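Local coordinates for small COPII coat GTPase SAR1 (Encephalitozoon cuniculi, PDB 6VS4), which is a small GTPase of the COPII coat, a P-loop protein of the ADP-ribosylation factor family, modelled with GDP and magnesium, at residues Gly46-Ala50 with Arg121-Val125. Numbering follows the deposited sequence.
Sequences GIDNA and RFQEV. With GDP (guanosine-5'-diphosphate), chain D.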
ATOM      1  N   GLY A  46      14.056 -27.220  22.472  1.00 58.10           N
ATOM      2  CA  GLY A  46      13.029 -26.916  23.450  1.00 51.14           C
ATOM      3  C   GLY A  46      12.041 -28.055  23.567  1.00 64.96           C
ATOM      4  O   GLY A  46      12.020 -28.939  22.709  1.00 68.60           O
ATOM      5  N   ILE A  47      11.218 -28.066  24.616  1.00 62.45           N
ATOM      6  CA  ILE A  47      10.202 -29.105  24.718  1.00 63.17           C
ATOM      7  C   ILE A  47       9.092 -28.770  23.729  1.00 63.00           C
ATOM      8  O   ILE A  47       9.044 -27.657  23.192  1.00 59.66           O
ATOM      9  CB  ILE A  47       9.674 -29.259  26.162  1.00 66.44           C
ATOM     10  CG1 ILE A  47       8.813 -28.060  26.556  1.00 71.88           C
ATOM     11  CG2 ILE A  47      10.825 -29.480  27.146  1.00 66.32           C
ATOM     12  CD1 ILE A  47       8.325 -28.097  27.972  1.00 67.70           C
ATOM     13  N   ASP A  48       8.208 -29.730  23.466  1.00 67.05           N
ATOM     14  CA  ASP A  48       7.144 -29.523  22.491  1.00 72.57           C
ATOM     15  C   ASP A  48       6.184 -28.425  22.946  1.00 72.02           C
ATOM     16  O   ASP A  48       6.018 -28.168  24.143  1.00 74.03           O
ATOM     17  CB  ASP A  48       6.366 -30.820  22.276  1.00 78.59           C
ATOM     18  CG  ASP A  48       5.798 -31.360  23.563  1.00 95.89           C
ATOM     19  OD1 ASP A  48       6.596 -31.831  24.400  1.00 99.87           O
ATOM     20  OD2 ASP A  48       4.564 -31.281  23.755  1.00103.64           O
ATOM     21  N   ASN A  49       5.543 -27.779  21.964  1.00 65.36           N
ATOM     22  CA  ASN A  49       4.580 -26.690  22.134  1.00 66.65           C
ATOM     23  C   ASN A  49       5.247 -25.370  22.513  1.00 67.20           C
ATOM     24  O   ASN A  49       4.550 -24.411  22.871  1.00 68.06           O
ATOM     25  CB  ASN A  49       3.495 -27.053  23.162  1.00 72.02           C
ATOM     26  CG  ASN A  49       2.181 -26.325  22.927  1.00 73.71           C
ATOM     27  OD1 ASN A  49       1.540 -26.497  21.888  1.00 77.99           O
ATOM     28  ND2 ASN A  49       1.747 -25.546  23.915  1.00 69.71           N
ATOM     29  N   ALA A  50       6.580 -25.286  22.447  1.00 53.66           N
ATOM     30  CA  ALA A  50       7.270 -24.048  22.798  1.00 60.61           C
ATOM     31  C   ALA A  50       7.207 -22.995  21.692  1.00 55.87           C
ATOM     32  O   ALA A  50       7.335 -21.799  21.983  1.00 49.99           O
ATOM     33  CB  ALA A  50       8.731 -24.340  23.149  1.00 49.60           C
ATOM     34  N   ARG A 121       5.377 -27.189  33.378  1.00 80.46           N
ATOM     35  CA  ARG A 121       6.365 -27.995  32.678  1.00 80.79           C
ATOM     36  C   ARG A 121       7.758 -27.382  32.742  1.00 81.80           C
ATOM     37  O   ARG A 121       8.635 -27.765  31.961  1.00 81.35           O
ATOM     38  CB  ARG A 121       5.932 -28.201  31.227  1.00 79.24           C
ATOM     39  CG  ARG A 121       4.581 -28.893  31.096  1.00 88.13           C
ATOM     40  CD  ARG A 121       4.132 -28.965  29.655  1.00 87.70           C
ATOM     41  NE  ARG A 121       4.933 -29.883  28.861  1.00 93.55           N
ATOM     42  CZ  ARG A 121       4.971 -29.866  27.533  1.00 90.09           C
ATOM     43  NH1 ARG A 121       4.262 -28.967  26.861  1.00 82.26           N
ATOM     44  NH2 ARG A 121       5.724 -30.740  26.879  1.00 91.30           N
ATOM     45  N   PHE A 122       7.987 -26.462  33.685  1.00 83.60           N
ATOM     46  CA  PHE A 122       9.293 -25.832  33.842  1.00 79.77           C
ATOM     47  C   PHE A 122      10.362 -26.827  34.268  1.00 83.20           C
ATOM     48  O   PHE A 122      11.550 -26.585  34.028  1.00 84.88           O
ATOM     49  CB  PHE A 122       9.216 -24.690  34.855  1.00 67.86           C
ATOM     50  CG  PHE A 122       8.781 -23.379  34.260  1.00 70.37           C
ATOM     51  CD1 PHE A 122       8.587 -23.254  32.897  1.00 64.47           C
ATOM     52  CD2 PHE A 122       8.559 -22.272  35.067  1.00 69.85           C
ATOM     53  CE1 PHE A 122       8.185 -22.041  32.343  1.00 63.09           C
ATOM     54  CE2 PHE A 122       8.158 -21.060  34.523  1.00 65.89           C
ATOM     55  CZ  PHE A 122       7.968 -20.944  33.162  1.00 62.05           C
ATOM     56  N   GLN A 123       9.966 -27.931  34.903  1.00 89.46           N
ATOM     57  CA  GLN A 123      10.933 -28.959  35.270  1.00 86.98           C
ATOM     58  C   GLN A 123      11.468 -29.679  34.038  1.00 81.85           C
ATOM     59  O   GLN A 123      12.668 -29.969  33.959  1.00 83.32           O
ATOM     60  CB  GLN A 123      10.297 -29.945  36.249  1.00 95.14           C
ATOM     61  CG  GLN A 123      11.290 -30.912  36.866  1.00108.40           C
ATOM     62  CD  GLN A 123      12.418 -30.202  37.588  1.00115.48           C
ATOM     63  OE1 GLN A 123      12.232 -29.124  38.150  1.00117.54           O
ATOM     64  NE2 GLN A 123      13.597 -30.809  37.578  1.00122.61           N
ATOM     65  N   GLU A 124      10.602 -29.966  33.063  1.00 81.83           N
ATOM     66  CA  GLU A 124      11.088 -30.494  31.790  1.00 87.78           C
ATOM     67  C   GLU A 124      12.022 -29.505  31.110  1.00 76.27           C
ATOM     68  O   GLU A 124      13.048 -29.900  30.547  1.00 79.20           O
ATOM     69  CB  GLU A 124       9.925 -30.814  30.854  1.00 95.83           C
ATOM     70  CG  GLU A 124       8.897 -31.777  31.384  1.00103.78           C
ATOM     71  CD  GLU A 124       7.860 -32.112  30.333  1.00111.59           C
ATOM     72  OE1 GLU A 124       8.250 -32.306  29.162  1.00112.34           O
ATOM     73  OE2 GLU A 124       6.661 -32.172  30.674  1.00118.86           O
ATOM     74  N   VAL A 125      11.683 -28.215  31.153  1.00 68.26           N
ATOM     75  CA  VAL A 125      12.499 -27.208  30.476  1.00 67.33           C
ATOM     76  C   VAL A 125      13.905 -27.188  31.054  1.00 68.58           C
ATOM     77  O   VAL A 125      14.896 -27.171  30.315  1.00 67.26           O
ATOM     78  CB  VAL A 125      11.839 -25.820  30.565  1.00 61.06           C
ATOM     79  CG1 VAL A 125      12.777 -24.756  30.017  1.00 56.88           C
ATOM     80  CG2 VAL A 125      10.513 -25.803  29.813  1.00 56.20           C
TER
HETATM   81  PB  GDP D 302       6.660 -26.909  18.720  1.00 59.19           P
HETATM   82  O1B GDP D 302       6.191 -28.219  19.378  1.00 64.44           O
HETATM   83  O2B GDP D 302       7.073 -27.102  17.291  1.00 66.03           O
HETATM   84  O3B GDP D 302       7.745 -26.293  19.608  1.00 48.78           O
HETATM   85  O3A GDP D 302       5.445 -25.888  18.796  1.00 41.84           O
HETATM   86  PA  GDP D 302       4.637 -25.054  17.716  1.00 57.44           P
HETATM   87  O1A GDP D 302       3.747 -26.038  16.973  1.00 63.76           O
HETATM   88  O2A GDP D 302       5.534 -24.224  16.887  1.00 65.19           O
HETATM   89  O5' GDP D 302       3.657 -24.138  18.582  1.00 65.96           O
HETATM   90  C5' GDP D 302       2.607 -24.651  19.428  1.00 66.58           C
HETATM   91  C4' GDP D 302       1.517 -23.616  19.552  1.00 58.76           C
HETATM   92  O4' GDP D 302       2.041 -22.439  20.207  1.00 54.37           O
HETATM   93  C3' GDP D 302       0.897 -23.148  18.230  1.00 62.61           C
HETATM   94  O3' GDP D 302      -0.525 -23.155  18.287  1.00 66.79           O
HETATM   95  C2' GDP D 302       1.447 -21.728  18.065  1.00 59.69           C
HETATM   96  O2' GDP D 302       0.525 -20.896  17.373  1.00 63.00           O
HETATM   97  C1' GDP D 302       1.568 -21.297  19.522  1.00 58.11           C
HETATM   98  N9  GDP D 302       2.507 -20.188  19.751  1.00 60.87           N
HETATM   99  C8  GDP D 302       3.811 -20.084  19.339  1.00 57.81           C
HETATM  100  N7  GDP D 302       4.375 -18.953  19.695  1.00 51.54           N
HETATM  101  C5  GDP D 302       3.380 -18.272  20.377  1.00 61.03           C
HETATM  102  C6  GDP D 302       3.361 -16.964  20.974  1.00 58.41           C
HETATM  103  O6  GDP D 302       4.292 -16.167  21.052  1.00 54.84           O
HETATM  104  N1  GDP D 302       2.133 -16.660  21.523  1.00 57.91           N
HETATM  105  C2  GDP D 302       1.047 -17.495  21.538  1.00 59.26           C
HETATM  106  N2  GDP D 302      -0.060 -17.037  22.126  1.00 55.86           N
HETATM  107  N3  GDP D 302       1.051 -18.710  20.998  1.00 63.31           N
HETATM  108  C4  GDP D 302       2.229 -19.026  20.427  1.00 64.07           C
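Ile47 drives its CD1 methyl between Arg121 and Val125, and this wedge is the tightly packed half of the contact. Ile47 CD1 lies over the centre of one face of the Arg121 guanidinium, 3.8 Å from its CZ, and meets Val125 CG2 at 3.7 Å. CG2, the other branch of Ile47, rests 4.0 Å from Glu124 CB on the first turn of helix 122-135. With CG1 of Ile47 held between the backbone N and the carbonyl carbon (chi1 71°) and CD1 extended beyond it, the two branches reach separate residues of that turn. Val125 in turn packs on Phe112 and Val114 of strand 109-115, tying the wedge into the core.

The polar half is looser and partly exposed. Arg121, at the N-cap position, bends its chain at chi3 (70°), and the guanidinium reaches across to the loop. Arg121 NH2 forms a salt bridge with Asp48 OD1 at 2.8 Å; the oxygen lies in the guanidinium plane, but the nitrogen meets it from above the carboxylate plane, the two planes being 48° apart. Arg121 NH1 adds a weak hydrogen bond to the backbone Asp48 O (3.3 Å). On the helix side Arg121 NE points almost straight at Glu124 OE2, a weak hydrogen bond of 3.4 Å that is part of a salt bridge. Asp48, Arg121 and Glu124 thus form a network in which the arginine probably offsets the repulsion between two carboxylates, while Ile47 backs its face.

Asp48 sits within a type II turn from Ile47 to Ala50, and the next amide, Asn49 N, donates a hydrogen bond of 2.7 Å to O1B of GDP. The start of helix 122-135 packs against this loop, which links strand 40-47 to helix 52-59 in the strand-loop-helix characteristic of the P-loop (Walker A) of small GTPases.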